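Local coordinates for DraIII (Deinococcus radiophilus, PDB 4L0K), which cleaves double-stranded DNA at a specific recognition sequence as a type II restriction endonuclease, probably with a His-Me finger nuclease core, at residues 1-9 / 21-32. Residues are numbered along the deposited sequence; the frame is centred on the assembly and turned at random.
Sequences MELCHKTVK and KCQLPLGHSGKC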
loop_
_atom_site.group_PDB
_atom_site.type_symbol
_atom_site.label_atom_id
_atom_site.label_comp_id
_atom_site.label_asym_id
_atom_site.label_seq_id
_atom_site.Cartn_x
_atom_site.Cartn_y
_atom_site.Cartn_z
ATOM N N MET A 1 -36.903 1.215 -12.997
ATOM C CA MET A 1 -37.327 2.313 -13.859
ATOM C C MET A 1 -36.590 2.305 -15.193
ATOM O O MET A 1 -35.578 1.616 -15.360
ATOM C CB MET A 1 -37.083 3.658 -13.173
ATOM C CG MET A 1 -35.615 3.937 -12.891
ATOM S SD MET A 1 -35.336 5.578 -12.206
ATOM C CE MET A 1 -36.678 5.698 -11.023
ATOM N N GLU A 2 -37.111 3.079 -16.140
ATOM C CA GLU A 2 -36.417 3.344 -17.392
ATOM C C GLU A 2 -35.845 4.759 -17.303
ATOM O O GLU A 2 -36.521 5.677 -16.827
ATOM C CB GLU A 2 -37.386 3.235 -18.575
ATOM C CG GLU A 2 -36.778 2.657 -19.853
ATOM C CD GLU A 2 -36.696 1.137 -19.822
ATOM O OE1 GLU A 2 -35.607 0.589 -19.517
ATOM O OE2 GLU A 2 -37.727 0.484 -20.102
ATOM N N LEU A 3 -34.608 4.935 -17.754
ATOM C CA LEU A 3 -33.929 6.227 -17.633
ATOM C C LEU A 3 -34.031 7.084 -18.907
ATOM O O LEU A 3 -34.172 6.537 -20.000
ATOM C CB LEU A 3 -32.460 6.010 -17.272
ATOM C CG LEU A 3 -32.156 5.255 -15.975
ATOM C CD1 LEU A 3 -30.659 5.048 -15.842
ATOM C CD2 LEU A 3 -32.717 5.987 -14.760
ATOM N N CYS A 4 -33.968 8.412 -18.736
ATOM C CA CYS A 4 -33.943 9.405 -19.823
ATOM C C CYS A 4 -32.980 8.932 -20.907
ATOM O O CYS A 4 -33.395 8.588 -22.016
ATOM C CB CYS A 4 -33.515 10.785 -19.254
ATOM S SG CYS A 4 -33.599 12.352 -20.289
ATOM N N HIS A 5 -31.696 8.869 -20.559
ATOM C CA HIS A 5 -30.630 8.501 -21.498
ATOM C C HIS A 5 -30.443 9.469 -22.672
ATOM O O HIS A 5 -29.634 9.211 -23.567
ATOM C CB HIS A 5 -30.774 7.056 -21.999
ATOM C CG HIS A 5 -30.034 6.054 -21.168
ATOM N ND1 HIS A 5 -29.650 6.304 -19.867
ATOM C CD2 HIS A 5 -29.592 4.807 -21.458
ATOM C CE1 HIS A 5 -29.010 5.252 -19.389
ATOM N NE2 HIS A 5 -28.959 4.330 -20.336
ATOM N N LYS A 6 -31.174 10.581 -22.668
ATOM C CA LYS A 6 -30.926 11.641 -23.654
ATOM C C LYS A 6 -29.538 12.249 -23.433
ATOM O O LYS A 6 -29.082 12.362 -22.295
ATOM C CB LYS A 6 -32.017 12.724 -23.602
ATOM C CG LYS A 6 -33.380 12.272 -24.153
ATOM C CD LYS A 6 -34.223 13.444 -24.661
ATOM C CE LYS A 6 -34.857 14.237 -23.526
ATOM N NZ LYS A 6 -35.842 15.232 -24.054
ATOM N N THR A 7 -28.866 12.634 -24.515
ATOM C CA THR A 7 -27.526 13.217 -24.427
ATOM C C THR A 7 -27.492 14.506 -23.599
ATOM O O THR A 7 -28.266 15.426 -23.833
ATOM C CB THR A 7 -26.944 13.476 -25.819
ATOM O OG1 THR A 7 -26.926 12.247 -26.553
ATOM C CG2 THR A 7 -25.523 14.022 -25.729
ATOM N N VAL A 8 -26.605 14.550 -22.609
ATOM C CA VAL A 8 -26.503 15.711 -21.733
ATOM C C VAL A 8 -25.471 16.692 -22.279
ATOM O O VAL A 8 -24.317 16.316 -22.524
ATOM C CB VAL A 8 -26.128 15.312 -20.275
ATOM C CG1 VAL A 8 -25.820 16.550 -19.435
ATOM C CG2 VAL A 8 -27.242 14.488 -19.621
ATOM N N LYS A 9 -25.899 17.940 -22.475
ATOM C CA LYS A 9 -25.014 19.014 -22.933
ATOM C C LYS A 9 -23.791 19.170 -22.036
ATOM O O LYS A 9 -23.915 19.242 -20.817
ATOM C CB LYS A 9 -25.776 20.339 -23.016
ATOM C CG LYS A 9 -26.923 20.308 -24.009
ATOM C CD LYS A 9 -27.635 21.648 -24.099
ATOM C CE LYS A 9 -28.710 21.630 -25.185
ATOM N NZ LYS A 9 -29.419 22.936 -25.291
ATOM N N LYS A 21 -24.990 10.844 -20.532
ATOM C CA LYS A 21 -26.402 10.490 -20.630
ATOM C C LYS A 21 -27.264 10.987 -19.473
ATOM O O LYS A 21 -26.805 11.073 -18.339
ATOM C CB LYS A 21 -26.572 8.978 -20.810
ATOM C CG LYS A 21 -25.669 8.361 -21.879
ATOM C CD LYS A 21 -25.961 6.865 -22.005
ATOM C CE LYS A 21 -24.774 6.076 -22.564
ATOM N NZ LYS A 21 -25.014 4.592 -22.489
ATOM N N CYS A 22 -28.515 11.315 -19.789
ATOM C CA CYS A 22 -29.539 11.699 -18.812
ATOM C C CYS A 22 -29.756 10.526 -17.843
ATOM O O CYS A 22 -29.934 9.388 -18.277
ATOM C CB CYS A 22 -30.833 12.019 -19.581
ATOM S SG CYS A 22 -32.256 12.852 -18.793
ATOM N N GLN A 23 -29.735 10.786 -16.541
ATOM C CA GLN A 23 -30.007 9.706 -15.600
ATOM C C GLN A 23 -31.312 9.933 -14.825
ATOM O O GLN A 23 -31.611 9.211 -13.869
ATOM C CB GLN A 23 -28.805 9.472 -14.667
ATOM C CG GLN A 23 -27.482 9.195 -15.408
ATOM C CD GLN A 23 -27.429 7.809 -16.031
ATOM O OE1 GLN A 23 -28.061 6.878 -15.541
ATOM N NE2 GLN A 23 -26.673 7.667 -17.111
ATOM N N LEU A 24 -32.078 10.941 -15.246
ATOM C CA LEU A 24 -33.439 11.162 -14.742
ATOM C C LEU A 24 -34.348 10.073 -15.289
ATOM O O LEU A 24 -34.027 9.467 -16.321
ATOM C CB LEU A 24 -33.968 12.531 -15.187
ATOM C CG LEU A 24 -33.815 13.717 -14.237
ATOM C CD1 LEU A 24 -34.106 13.339 -12.766
ATOM C CD2 LEU A 24 -32.443 14.331 -14.380
ATOM N N PRO A 25 -35.473 9.801 -14.602
ATOM C CA PRO A 25 -36.470 8.850 -15.125
ATOM C C PRO A 25 -36.974 9.263 -16.514
ATOM O O PRO A 25 -37.067 10.460 -16.777
ATOM C CB PRO A 25 -37.610 8.941 -14.102
ATOM C CG PRO A 25 -36.940 9.361 -12.838
ATOM C CD PRO A 25 -35.854 10.313 -13.275
ATOM N N LEU A 26 -37.284 8.287 -17.367
ATOM C CA LEU A 26 -37.734 8.529 -18.744
ATOM C C LEU A 26 -38.815 9.612 -18.867
ATOM O O LEU A 26 -38.776 10.426 -19.793
ATOM C CB LEU A 26 -38.211 7.209 -19.375
ATOM C CG LEU A 26 -38.521 7.133 -20.878
ATOM C CD1 LEU A 26 -37.340 7.596 -21.740
ATOM C CD2 LEU A 26 -38.928 5.710 -21.240
ATOM N N GLY A 27 -39.761 9.625 -17.926
ATOM C CA GLY A 27 -40.812 10.637 -17.884
ATOM C C GLY A 27 -40.277 12.060 -17.954
ATOM O O GLY A 27 -40.305 12.677 -19.022
ATOM N N HIS A 28 -39.854 12.590 -16.802
ATOM C CA HIS A 28 -38.820 13.620 -16.748
ATOM C C HIS A 28 -39.277 15.063 -16.975
ATOM O O HIS A 28 -39.252 15.570 -18.095
ATOM C CB HIS A 28 -37.751 13.216 -17.748
ATOM C CG HIS A 28 -36.534 14.083 -17.764
ATOM N ND1 HIS A 28 -36.475 15.352 -17.231
ATOM C CD2 HIS A 28 -35.326 13.843 -18.305
ATOM C CE1 HIS A 28 -35.272 15.858 -17.446
ATOM N NE2 HIS A 28 -34.559 14.963 -18.101
ATOM N N SER A 29 -39.599 15.745 -15.884
ATOM C CA SER A 29 -40.189 17.071 -15.957
ATOM C C SER A 29 -39.218 18.264 -15.883
ATOM O O SER A 29 -39.472 19.215 -15.148
ATOM C CB SER A 29 -41.245 17.200 -14.858
ATOM O OG SER A 29 -41.739 18.529 -14.784
ATOM N N GLY A 30 -38.127 18.243 -16.641
ATOM C CA GLY A 30 -37.228 19.388 -16.641
ATOM C C GLY A 30 -36.043 19.248 -17.569
ATOM O O GLY A 30 -36.129 18.551 -18.574
ATOM N N LYS A 31 -34.936 19.916 -17.238
ATOM C CA LYS A 31 -33.699 19.796 -18.015
ATOM C C LYS A 31 -32.966 18.493 -17.678
ATOM O O LYS A 31 -32.957 18.056 -16.531
ATOM C CB LYS A 31 -32.781 21.003 -17.803
ATOM C CG LYS A 31 -32.100 21.039 -16.445
ATOM C CD LYS A 31 -30.598 21.312 -16.566
ATOM C CE LYS A 31 -30.271 22.803 -16.496
ATOM N NZ LYS A 31 -28.799 23.038 -16.386
ATOM N N CYS A 32 -32.365 17.877 -18.688
ATOM C CA CYS A 32 -31.830 16.533 -18.556
ATOM C C CYS A 32 -30.430 16.550 -17.875
ATOM O O CYS A 32 -29.544 17.305 -18.273
ATOM C CB CYS A 32 -31.895 15.797 -19.930
ATOM S SG CYS A 32 -33.045 14.290 -20.006
#
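Cys4, Cys22 and Cys32 bring their sulfurs together, with Cys4 SG 2.1 Å from Cys22 SG and 2.0 Å from Cys32 SG. All three pairs are modelled as disulfides, yet a sulfur can form only one, so this bonding is doubtful; His28, whose ring edge faces Cys4 SG, is placed too close to Cys32. A cluster of three cysteines and a histidine might be an unmodelled metal site, but the modelled distances do not establish it and no metal is modelled there. The backbone bonds join the segments 1-9 and 21-32 independently of the sulfurs. Cys4 N donates to Leu24 O at 2.6 Å, nearly straight (172° at the hydrogen), and Leu26 N donates to Glu2 O at 2.8 Å. Cys22 O receives His5 N from above its carbonyl plane and, weakly, His5 ND1 at the imidazole edge.

Lys21 can be traced outward. Its CB lies 4.1 Å from His5 CA; CG, beside the backbone N (chi1 -48°), starts an extended chain that carries CD over the imidazole face, 4.1 Å from the centroid and 3° off the normal, a CH-pi contact. Beyond CE, NZ forms a salt bridge with Asp113.

Thr7 and Lys21 form a non-hydrogen-bonded pair in the short two-stranded antiparallel sheet of 7-8 and 20-21. Helix 112-126 flanks Leu3 and Gln23, whose OE1 bonds Arg120, while helix 137-147 packs against Met1, Leu3 and Leu24.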